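Local coordinates for protein catalase (PDB 4QOM) that probably catalyses the breakdown of hydrogen peroxide to water and oxygen at a heme group, working as a tetramer, at residues 95-100 / 189-194; 105-110 / 234-239; 148-153 / 162-167. All blocks are in the same frame, centred on the assembly; numbering follows the deposited sequence.

Interaction 1 of 3, residues 95-100 / 189-194. With PYG (benzene-1,2,3-triol), chain H.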
loop_
_atom_site.group_PDB
_atom_site.type_symbol
_atom_site.label_atom_id
_atom_site.label_comp_id
_atom_site.label_asym_id
_atom_site.label_seq_id
_atom_site.Cartn_x
_atom_site.Cartn_y
_atom_site.Cartn_z
ATOM N N PHE A 95 -17.681 -17.566 -9.368
ATOM C CA PHE A 95 -17.401 -18.064 -10.717
ATOM C C PHE A 95 -16.666 -17.000 -11.495
ATOM O O PHE A 95 -16.790 -15.790 -11.190
ATOM C CB PHE A 95 -18.705 -18.413 -11.453
ATOM C CG PHE A 95 -19.560 -19.439 -10.766
ATOM C CD1 PHE A 95 -19.215 -20.793 -10.765
ATOM C CD2 PHE A 95 -20.745 -19.081 -10.184
ATOM C CE1 PHE A 95 -20.035 -21.708 -10.147
ATOM C CE2 PHE A 95 -21.568 -19.994 -9.593
ATOM C CZ PHE A 95 -21.226 -21.313 -9.588
ATOM N N SER A 96 -15.878 -17.390 -12.521
ATOM C CA SER A 96 -15.011 -16.426 -13.168
ATOM C C SER A 96 -14.565 -16.898 -14.565
ATOM O O SER A 96 -14.572 -18.107 -14.866
ATOM C CB SER A 96 -13.826 -16.134 -12.231
ATOM O OG SER A 96 -13.135 -17.319 -11.919
ATOM N N THR A 97 -14.148 -15.966 -15.408
ATOM C CA THR A 97 -13.251 -16.293 -16.496
ATOM C C THR A 97 -11.802 -16.311 -15.971
ATOM O O THR A 97 -11.575 -16.314 -14.736
ATOM C CB THR A 97 -13.464 -15.368 -17.678
ATOM O OG1 THR A 97 -13.127 -14.029 -17.329
ATOM C CG2 THR A 97 -14.956 -15.447 -18.159
ATOM N N VAL A 98 -10.817 -16.311 -16.858
ATOM C CA VAL A 98 -9.421 -16.397 -16.416
ATOM C C VAL A 98 -8.550 -15.216 -16.808
ATOM O O VAL A 98 -7.915 -14.626 -15.959
ATOM C CB VAL A 98 -8.755 -17.688 -16.893
ATOM C CG1 VAL A 98 -7.301 -17.718 -16.439
ATOM C CG2 VAL A 98 -9.541 -18.867 -16.359
ATOM N N ILE A 99 -8.377 -15.008 -18.129
ATOM C CA ILE A 99 -7.262 -14.249 -18.645
ATOM C C ILE A 99 -7.502 -12.734 -18.643
ATOM O O ILE A 99 -6.633 -11.958 -18.250
ATOM C CB ILE A 99 -6.831 -14.733 -19.993
ATOM C CG1 ILE A 99 -6.149 -16.160 -19.811
ATOM C CG2 ILE A 99 -5.853 -13.792 -20.621
ATOM C CD1 ILE A 99 -4.833 -16.215 -19.001
ATOM N N HIS A 100 -8.634 -12.305 -19.149
ATOM C CA HIS A 100 -8.815 -10.856 -19.344
ATOM C C HIS A 100 -9.200 -10.137 -18.092
ATOM O O HIS A 100 -9.612 -10.749 -17.103
ATOM C CB HIS A 100 -9.745 -10.556 -20.538
ATOM C CG HIS A 100 -9.162 -10.954 -21.837
ATOM N ND1 HIS A 100 -8.400 -10.115 -22.638
ATOM C CD2 HIS A 100 -9.083 -12.177 -22.391
ATOM C CE1 HIS A 100 -7.983 -10.785 -23.695
ATOM N NE2 HIS A 100 -8.391 -12.041 -23.572
ATOM N N ALA A 189 -22.148 -21.728 -21.676
ATOM C CA ALA A 189 -23.233 -20.817 -21.986
ATOM C C ALA A 189 -23.428 -19.775 -20.925
ATOM O O ALA A 189 -23.908 -18.645 -21.191
ATOM C CB ALA A 189 -24.533 -21.609 -22.168
ATOM N N ASN A 190 -23.187 -20.198 -19.702
ATOM C CA ASN A 190 -23.263 -19.337 -18.568
ATOM C C ASN A 190 -22.613 -20.084 -17.368
ATOM O O ASN A 190 -22.096 -21.188 -17.531
ATOM C CB ASN A 190 -24.697 -18.914 -18.308
ATOM C CG ASN A 190 -25.616 -20.118 -18.146
ATOM O OD1 ASN A 190 -25.425 -20.913 -17.260
ATOM N ND2 ASN A 190 -26.644 -20.220 -19.012
ATOM N N TYR A 191 -22.662 -19.512 -16.166
ATOM C CA TYR A 191 -22.045 -20.165 -15.015
ATOM C C TYR A 191 -22.885 -21.302 -14.410
ATOM O O TYR A 191 -22.323 -22.156 -13.716
ATOM C CB TYR A 191 -21.733 -19.144 -13.893
ATOM C CG TYR A 191 -20.741 -18.065 -14.258
ATOM C CD1 TYR A 191 -19.515 -18.360 -14.837
ATOM C CD2 TYR A 191 -21.013 -16.687 -13.986
ATOM C CE1 TYR A 191 -18.573 -17.382 -15.143
ATOM C CE2 TYR A 191 -20.076 -15.690 -14.298
ATOM C CZ TYR A 191 -18.881 -15.997 -14.903
ATOM O OH TYR A 191 -17.950 -15.013 -15.210
ATOM N N ALA A 192 -24.200 -21.338 -14.705
ATOM C CA ALA A 192 -25.080 -22.346 -14.092
ATOM C C ALA A 192 -25.036 -23.670 -14.866
ATOM O O ALA A 192 -25.053 -24.772 -14.270
ATOM C CB ALA A 192 -26.489 -21.836 -14.027
ATOM N N GLU A 193 -24.945 -23.575 -16.192
ATOM C CA GLU A 193 -25.010 -24.759 -17.050
ATOM C C GLU A 193 -23.582 -25.198 -17.371
ATOM O O GLU A 193 -23.142 -25.241 -18.519
ATOM C CB GLU A 193 -25.800 -24.425 -18.318
ATOM C CG GLU A 193 -27.253 -24.128 -18.045
ATOM C CD GLU A 193 -28.017 -23.679 -19.278
ATOM O OE1 GLU A 193 -28.281 -22.506 -19.460
ATOM O OE2 GLU A 193 -28.386 -24.529 -20.094
ATOM N N MET A 194 -22.862 -25.509 -16.314
ATOM C CA MET A 194 -21.423 -25.654 -16.337
ATOM C C MET A 194 -20.960 -26.688 -15.365
ATOM O O MET A 194 -21.477 -26.777 -14.244
ATOM C CB MET A 194 -20.825 -24.271 -15.991
ATOM C CG MET A 194 -19.348 -24.163 -16.220
ATOM S SD MET A 194 -18.739 -22.522 -15.722
ATOM C CE MET A 194 -18.827 -22.546 -13.946
HETATM C C1 PYG H . -5.461 -19.968 -13.963
HETATM C C2 PYG H . -6.478 -20.861 -14.505
HETATM C C3 PYG H . -6.396 -21.217 -15.923
HETATM C C4 PYG H . -5.382 -20.719 -16.752
HETATM C C5 PYG H . -4.417 -19.855 -16.222
HETATM C C6 PYG H . -4.484 -19.503 -14.878
HETATM O O1 PYG H . -5.481 -19.651 -12.610
HETATM O O2 PYG H . -7.429 -21.319 -13.711
HETATM O O3 PYG H . -7.342 -21.999 -16.391
#
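Phe95 and Tyr191 lie against each other along their CB ends, the two side chains sliding past one another in opposite directions. Their ring planes are nearly parallel, 14° apart, but so displaced that the rings barely overlap. What replaces a stack is a reciprocal pair of CH-pi contacts: Phe95 CB sits over one face of the tyrosine ring, 3.6 Å from its centroid, and Tyr191 CB sits over a face of the phenylalanine ring, 4.1 Å from its centroid. Both rings swing back beside their own backbone nitrogens (chi1 -58° for Phe95 and -63° for Tyr191), which lays each ring across the other residue's CB.

The remaining apolar contact comes from Met194, whose chain bends at its last torsion to carry CE to 3.7 Å from Phe95 CD1. Trp259 and Phe114, the latter edge-to-face, also meet the Phe95 ring.

Polar bonds hold the second segment in shape. Asn190 OD1 grips two backbone amides, Ala192 N and Glu193 N, each at 2.9 Å, making an Asx turn and a wider Asx motif, while Asn190 ND2 reaches Glu193 OE1 at 2.8 Å. Glu193 OE2 pairs in turn with Arg225. The Tyr191 hydroxyl bonds to Glu106.

Beyond the strand, Val98 CG1 packs 3.6 Å from C4 of the pyrogallol of chain H. Ser96, whose CB points away from 189-194, bonds through OG to His57 ND1 near the heme, and that pyrogallol also bonds to His57 NE2. A histidine held by a serine at the end of a barrel strand, beside the heme, is consistent with the distal pocket of heme catalases.

Interaction 2 of 3, residues 105-110 / 234-239. With PYG (benzene-1,2,3-triol), chain G.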
loop_
_atom_site.group_PDB
_atom_site.type_symbol
_atom_site.label_atom_id
_atom_site.label_comp_id
_atom_site.label_asym_id
_atom_site.label_seq_id
_atom_site.Cartn_x
_atom_site.Cartn_y
_atom_site.Cartn_z
ATOM N N PRO A 105 -15.429 -9.370 -21.537
ATOM C CA PRO A 105 -16.684 -10.127 -21.818
ATOM C C PRO A 105 -16.632 -11.561 -21.267
ATOM O O PRO A 105 -15.597 -12.180 -21.181
ATOM C CB PRO A 105 -16.744 -10.123 -23.370
ATOM C CG PRO A 105 -15.886 -8.989 -23.801
ATOM C CD PRO A 105 -14.774 -8.939 -22.787
ATOM N N GLU A 106 -17.810 -12.083 -21.004
ATOM C CA GLU A 106 -17.957 -13.424 -20.538
ATOM C C GLU A 106 -18.256 -14.439 -21.654
ATOM O O GLU A 106 -18.589 -15.628 -21.355
ATOM C CB GLU A 106 -18.998 -13.468 -19.407
ATOM C CG GLU A 106 -18.496 -12.836 -18.127
ATOM C CD GLU A 106 -19.572 -12.657 -17.089
ATOM O OE1 GLU A 106 -20.737 -12.349 -17.439
ATOM O OE2 GLU A 106 -19.269 -12.763 -15.872
ATOM N N THR A 107 -18.060 -14.004 -22.885
ATOM C CA THR A 107 -18.250 -14.796 -24.117
ATOM C C THR A 107 -16.895 -15.249 -24.668
ATOM O O THR A 107 -16.858 -15.857 -25.748
ATOM C CB THR A 107 -18.948 -13.944 -25.185
ATOM O OG1 THR A 107 -18.429 -12.601 -25.111
ATOM C CG2 THR A 107 -20.434 -13.860 -24.926
ATOM N N LEU A 108 -15.786 -14.965 -23.969
ATOM C CA LEU A 108 -14.458 -15.338 -24.500
ATOM C C LEU A 108 -14.196 -16.830 -24.204
ATOM O O LEU A 108 -14.663 -17.367 -23.193
ATOM C CB LEU A 108 -13.372 -14.507 -23.877
ATOM C CG LEU A 108 -13.564 -12.989 -23.955
ATOM C CD1 LEU A 108 -12.347 -12.309 -23.375
ATOM C CD2 LEU A 108 -13.795 -12.574 -25.406
ATOM N N ARG A 109 -13.325 -17.430 -24.994
ATOM C CA ARG A 109 -12.793 -18.768 -24.679
ATOM C C ARG A 109 -11.845 -18.743 -23.463
ATOM O O ARG A 109 -10.989 -17.876 -23.352
ATOM C CB ARG A 109 -12.074 -19.378 -25.903
ATOM C CG ARG A 109 -11.583 -20.815 -25.683
ATOM C CD ARG A 109 -11.035 -21.495 -26.930
ATOM N NE ARG A 109 -11.972 -21.336 -28.046
ATOM C CZ ARG A 109 -13.084 -22.056 -28.246
ATOM N NH1 ARG A 109 -13.435 -23.082 -27.482
ATOM N NH2 ARG A 109 -13.889 -21.715 -29.243
ATOM N N ASP A 110 -12.024 -19.681 -22.557
ATOM C CA ASP A 110 -11.270 -19.690 -21.265
ATOM C C ASP A 110 -11.822 -20.857 -20.441
ATOM O O ASP A 110 -13.006 -21.132 -20.479
ATOM C CB ASP A 110 -11.495 -18.353 -20.485
ATOM C CG ASP A 110 -10.224 -17.505 -20.303
ATOM O OD1 ASP A 110 -9.071 -17.929 -20.657
ATOM O OD2 ASP A 110 -10.396 -16.327 -19.819
ATOM N N GLU A 234 -22.671 -13.798 -31.120
ATOM C CA GLU A 234 -24.018 -13.219 -31.184
ATOM C C GLU A 234 -24.375 -12.622 -29.800
ATOM O O GLU A 234 -24.960 -11.527 -29.679
ATOM C CB GLU A 234 -25.045 -14.285 -31.589
ATOM C CG GLU A 234 -25.066 -14.640 -33.042
ATOM C CD GLU A 234 -26.200 -15.597 -33.307
ATOM O OE1 GLU A 234 -25.929 -16.821 -33.363
ATOM O OE2 GLU A 234 -27.358 -15.131 -33.350
ATOM N N ILE A 235 -23.979 -13.343 -28.748
ATOM C CA ILE A 235 -24.211 -12.846 -27.389
ATOM C C ILE A 235 -23.324 -11.652 -27.118
ATOM O O ILE A 235 -23.807 -10.617 -26.613
ATOM C CB ILE A 235 -24.025 -13.954 -26.328
ATOM C CG1 ILE A 235 -25.140 -15.003 -26.497
ATOM C CG2 ILE A 235 -24.027 -13.370 -24.906
ATOM C CD1 ILE A 235 -24.898 -16.235 -25.704
ATOM N N GLN A 236 -22.043 -11.768 -27.465
ATOM C CA GLN A 236 -21.084 -10.683 -27.209
ATOM C C GLN A 236 -21.501 -9.302 -27.817
ATOM O O GLN A 236 -21.240 -8.237 -27.231
ATOM C CB GLN A 236 -19.682 -11.060 -27.711
ATOM C CG GLN A 236 -18.601 -10.125 -27.225
ATOM C CD GLN A 236 -17.233 -10.631 -27.523
ATOM O OE1 GLN A 236 -16.882 -11.737 -27.101
ATOM N NE2 GLN A 236 -16.470 -9.891 -28.324
ATOM N N ALA A 237 -22.164 -9.362 -28.986
ATOM C CA ALA A 237 -22.666 -8.179 -29.657
ATOM C C ALA A 237 -23.498 -7.306 -28.749
ATOM O O ALA A 237 -23.502 -6.090 -28.909
ATOM C CB ALA A 237 -23.473 -8.581 -30.868
ATOM N N ASN A 238 -24.268 -7.930 -27.860
ATOM C CA ASN A 238 -25.271 -7.181 -27.089
ATOM C C ASN A 238 -25.062 -7.226 -25.591
ATOM O O ASN A 238 -25.714 -6.455 -24.895
ATOM C CB ASN A 238 -26.646 -7.752 -27.335
ATOM C CG ASN A 238 -27.120 -7.506 -28.775
ATOM O OD1 ASN A 238 -27.021 -6.399 -29.299
ATOM N ND2 ASN A 238 -27.611 -8.545 -29.400
ATOM N N ASP A 239 -24.195 -8.100 -25.088
ATOM C CA ASP A 239 -23.992 -8.175 -23.621
ATOM C C ASP A 239 -22.644 -8.726 -23.326
ATOM O O ASP A 239 -22.326 -9.877 -23.661
ATOM C CB ASP A 239 -25.109 -8.990 -23.006
ATOM C CG ASP A 239 -25.186 -8.890 -21.476
ATOM O OD1 ASP A 239 -24.341 -8.208 -20.845
ATOM O OD2 ASP A 239 -26.048 -9.587 -20.890
HETATM C C1 PYG G . -7.181 -19.406 -22.735
HETATM C C2 PYG G . -7.597 -18.297 -23.601
HETATM C C3 PYG G . -7.538 -18.509 -25.086
HETATM C C4 PYG G . -7.097 -19.732 -25.573
HETATM C C5 PYG G . -6.699 -20.728 -24.712
HETATM C C6 PYG G . -6.738 -20.575 -23.325
HETATM O O1 PYG G . -7.164 -19.357 -21.371
HETATM O O2 PYG G . -7.981 -17.115 -23.043
HETATM O O3 PYG G . -7.915 -17.562 -26.036
HETATM O O HOH W 1 -20.980 -11.709 -21.843
#
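Thr107 OG1 gives its proton to Gln236 OE1 at 2.7 Å. The hydroxyl meets the amide oxygen from the flank, with a C=O...donor angle of 112°, tilted 17° from the carbonyl plane. Gln236 reaches it with an extended chain, CG anti to the backbone N (chi1 -168°). On the threonine's other branch, CG2 packs 3.6 Å from Ile235 CG2. Leu108 CD2 comes 3.6 Å from Gln236 OE1, a methyl beside the same oxygen. A valine in place of Thr107 would probably leave Gln236 OE1 without its proton donor and the amide less firmly held.

One shell out, Gln236 NE2 bonds to the backbone O of Gln236 in a second subunit, so the amide joins this loop to the subunit interface. A water bridges the backbones, donating to Asp239 O and accepting a weak bond from Glu106 N. At the far end of the loop, O2 of the chain G pyrogallol lies 2.7 Å from Asp110 OD1 and 3.1 Å from Arg109 O, while Asp110 OD2 takes the amides of Val98 and Ile99.

The 105-110 loop, which links strands 88-96 and 113-120, thus rests against helix 229-236, with His242 of helix 242-252 touching both Thr107 and Ile235.

Interaction 3 of 3, residues 148-153 / 162-167. With PYG (benzene-1,2,3-triol), chain G.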
loop_
_atom_site.group_PDB
_atom_site.type_symbol
_atom_site.label_atom_id
_atom_site.label_comp_id
_atom_site.label_asym_id
_atom_site.label_seq_id
_atom_site.Cartn_x
_atom_site.Cartn_y
_atom_site.Cartn_z
ATOM N N HIS A 148 1.621 -15.292 -18.632
ATOM C CA HIS A 148 2.153 -14.291 -19.419
ATOM C C HIS A 148 1.967 -14.538 -20.931
ATOM O O HIS A 148 1.719 -13.600 -21.673
ATOM C CB HIS A 148 3.634 -13.995 -19.143
ATOM C CG HIS A 148 3.933 -13.292 -17.855
ATOM N ND1 HIS A 148 5.226 -12.937 -17.495
ATOM C CD2 HIS A 148 3.139 -12.946 -16.792
ATOM C CE1 HIS A 148 5.201 -12.366 -16.300
ATOM N NE2 HIS A 148 3.964 -12.410 -15.836
ATOM N N SER A 149 2.078 -15.791 -21.371
ATOM C CA SER A 149 1.865 -16.107 -22.792
ATOM C C SER A 149 0.434 -15.948 -23.213
ATOM O O SER A 149 0.151 -15.579 -24.342
ATOM C CB SER A 149 2.322 -17.528 -23.096
ATOM O OG SER A 149 1.366 -18.503 -22.764
ATOM N N LEU A 150 -0.489 -16.253 -22.296
ATOM C CA LEU A 150 -1.964 -16.158 -22.551
ATOM C C LEU A 150 -2.499 -14.744 -22.455
ATOM O O LEU A 150 -3.447 -14.419 -23.186
ATOM C CB LEU A 150 -2.745 -17.037 -21.582
ATOM C CG LEU A 150 -2.621 -18.588 -21.820
ATOM C CD1 LEU A 150 -3.010 -19.364 -20.620
ATOM C CD2 LEU A 150 -3.480 -18.981 -22.989
ATOM N N LYS A 151 -1.956 -13.971 -21.536
ATOM C CA LYS A 151 -2.379 -12.577 -21.306
ATOM C C LYS A 151 -2.142 -11.747 -22.550
ATOM O O LYS A 151 -1.236 -12.008 -23.381
ATOM C CB LYS A 151 -1.648 -11.981 -20.123
ATOM C CG LYS A 151 -2.133 -12.480 -18.723
ATOM C CD LYS A 151 -3.284 -11.676 -18.191
ATOM C CE LYS A 151 -3.812 -12.168 -16.866
ATOM N NZ LYS A 151 -4.796 -11.159 -16.313
ATOM N N PRO A 152 -2.928 -10.663 -22.672
ATOM C CA PRO A 152 -2.527 -9.674 -23.636
ATOM C C PRO A 152 -1.012 -9.433 -23.720
ATOM O O PRO A 152 -0.349 -9.262 -22.738
ATOM C CB PRO A 152 -3.417 -8.415 -23.253
ATOM C CG PRO A 152 -4.667 -9.083 -22.684
ATOM C CD PRO A 152 -4.112 -10.274 -21.897
ATOM N N ASP A 153 -0.513 -9.301 -24.942
ATOM C CA ASP A 153 0.847 -8.933 -25.206
ATOM C C ASP A 153 1.235 -7.667 -24.416
ATOM O O ASP A 153 0.460 -6.712 -24.347
ATOM C CB ASP A 153 0.991 -8.831 -26.727
ATOM C CG ASP A 153 2.340 -8.382 -27.198
ATOM O OD1 ASP A 153 2.744 -7.230 -26.915
ATOM O OD2 ASP A 153 2.949 -9.048 -28.068
ATOM N N ASP A 162 -0.193 -16.373 -31.294
ATOM C CA ASP A 162 1.173 -16.760 -31.616
ATOM C C ASP A 162 2.000 -16.880 -30.332
ATOM O O ASP A 162 2.935 -17.690 -30.249
ATOM C CB ASP A 162 1.789 -15.718 -32.560
ATOM C CG ASP A 162 3.125 -16.099 -33.005
ATOM O OD1 ASP A 162 3.299 -17.214 -33.564
ATOM O OD2 ASP A 162 4.077 -15.374 -32.617
ATOM N N ARG A 163 1.656 -16.088 -29.309
ATOM C CA ARG A 163 2.422 -16.145 -28.047
ATOM C C ARG A 163 2.081 -17.382 -27.184
ATOM O O ARG A 163 2.929 -18.053 -26.775
ATOM C CB ARG A 163 2.191 -14.811 -27.289
ATOM C CG ARG A 163 2.693 -13.591 -28.046
ATOM C CD ARG A 163 2.338 -12.278 -27.314
ATOM N NE ARG A 163 3.272 -12.064 -26.215
ATOM C CZ ARG A 163 3.035 -12.334 -24.948
ATOM N NH1 ARG A 163 4.008 -12.183 -24.100
ATOM N NH2 ARG A 163 1.875 -12.786 -24.545
ATOM N N TYR A 164 0.807 -17.629 -26.938
ATOM C CA TYR A 164 0.476 -18.717 -26.086
ATOM C C TYR A 164 0.666 -20.016 -26.811
ATOM O O TYR A 164 1.013 -21.020 -26.208
ATOM C CB TYR A 164 -0.902 -18.592 -25.501
ATOM C CG TYR A 164 -2.110 -18.466 -26.393
ATOM C CD1 TYR A 164 -2.743 -19.579 -26.923
ATOM C CD2 TYR A 164 -2.752 -17.270 -26.484
ATOM C CE1 TYR A 164 -3.915 -19.428 -27.652
ATOM C CE2 TYR A 164 -3.969 -17.123 -27.107
ATOM C CZ TYR A 164 -4.539 -18.194 -27.727
ATOM O OH TYR A 164 -5.706 -18.032 -28.445
ATOM N N TRP A 165 0.432 -20.040 -28.128
ATOM C CA TRP A 165 0.807 -21.359 -28.823
ATOM C C TRP A 165 2.299 -21.632 -28.841
ATOM O O TRP A 165 2.716 -22.797 -28.788
ATOM C CB TRP A 165 0.255 -21.391 -30.240
ATOM C CG TRP A 165 -1.230 -21.668 -30.272
ATOM C CD1 TRP A 165 -2.216 -20.804 -30.518
ATOM C CD2 TRP A 165 -1.831 -22.917 -30.030
ATOM N NE1 TRP A 165 -3.424 -21.423 -30.460
ATOM C CE2 TRP A 165 -3.196 -22.741 -30.153
ATOM C CE3 TRP A 165 -1.328 -24.203 -29.794
ATOM C CZ2 TRP A 165 -4.100 -23.773 -29.959
ATOM C CZ3 TRP A 165 -2.244 -25.244 -29.585
ATOM C CH2 TRP A 165 -3.599 -25.020 -29.753
ATOM N N ASP A 166 3.135 -20.606 -28.873
ATOM C CA ASP A 166 4.604 -20.804 -28.718
ATOM C C ASP A 166 4.890 -21.501 -27.397
ATOM O O ASP A 166 5.460 -22.592 -27.351
ATOM C CB ASP A 166 5.345 -19.464 -28.756
ATOM C CG ASP A 166 6.869 -19.613 -28.678
ATOM O OD1 ASP A 166 7.369 -20.644 -29.168
ATOM O OD2 ASP A 166 7.552 -18.615 -28.299
ATOM N N PHE A 167 4.377 -20.972 -26.304
ATOM C CA PHE A 167 4.495 -21.616 -25.025
ATOM C C PHE A 167 3.885 -23.013 -24.967
ATOM O O PHE A 167 4.514 -23.926 -24.506
ATOM C CB PHE A 167 3.836 -20.757 -23.915
ATOM C CG PHE A 167 3.898 -21.360 -22.547
ATOM C CD1 PHE A 167 5.030 -21.188 -21.705
ATOM C CD2 PHE A 167 2.871 -22.192 -22.093
ATOM C CE1 PHE A 167 5.094 -21.839 -20.500
ATOM C CE2 PHE A 167 2.933 -22.872 -20.910
ATOM C CZ PHE A 167 4.058 -22.712 -20.088
HETATM C C1 PYG G . -7.181 -19.406 -22.735
HETATM C C2 PYG G . -7.597 -18.297 -23.601
HETATM C C3 PYG G . -7.538 -18.509 -25.086
HETATM C C4 PYG G . -7.097 -19.732 -25.573
HETATM C C5 PYG G . -6.699 -20.728 -24.712
HETATM C C6 PYG G . -6.738 -20.575 -23.325
HETATM O O1 PYG G . -7.164 -19.357 -21.371
HETATM O O2 PYG G . -7.981 -17.115 -23.043
HETATM O O3 PYG G . -7.915 -17.562 -26.036
HETATM O O HOH W 2 -0.891 -13.203 -25.718
#
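Arg163 NH2 donates to His148 O at 3.0 Å along a nearly straight line (169°), in the carbonyl plane and on a lone pair, with the oxygen also close to the guanidinium plane. The same nitrogen also bonds a water at 3.0 Å. That water lies 2.9 Å from Ser149 O and 2.6 Å from Lys151 O, so the nitrogen meets the end of helix 143-150 directly and probably also through this water. Asp153 OD2 forms a salt bridge with Arg163 NE at 3.6 Å through charge alone: the oxygen stands well out of the guanidinium plane, and no N-H is aimed at it. Asp153 OD1 is held by Val155 N. Both partners continue into a third subunit, Asp153 OD2 to His381 ND1 and Arg163 NH1 to His381 O.

Beside this polar cluster the helices pack closely. Ser149 OG, bonded to Met146 O of its own helix, lies 3.5 Å from Phe167 CB. Tyr164 CG stands between the backbone N and the carbonyl carbon (chi1 57°), an uncommon setting for an aromatic in a helix; it turns one ring face to Leu150 CD2, 4.1 Å from the centroid, and sets Ser149 O at the ring's edge. The Tyr164 hydroxyl, paired with Asp447, also accepts a weak bond at 3.3 Å from O3 of the chain G pyrogallol, whose ring Leu150 CD2 touches as well.

Trp165, whose CB points away from 148-153, packs against helices 434-448 and 453-466. Two consecutive helices thus pack together, consistent with the seam between the main catalase domain and the C-terminal helices.

How the interactions relate
Along the chain the segments of interactions 1 and 2 alternate, 95-100, 105-110, 189-194 and 234-239, while interaction 3 is nested within the loops both close. The centres of interactions 1 and 2 are 11 Å apart; interaction 3 lies 21 Å from each. Strand 88-96 of the antiparallel sheet runs into interaction 1, and the loop after it supplies interaction 2. Interaction 1 meets the helical pair of interaction 3 through Ile99 O and Lys151 NZ, 2.8 Å apart. Interactions 2 and 3 do not touch, yet both border the chain G pyrogallol and the second subunit. Together they tie the heme-side strand end to helices and subunit interfaces.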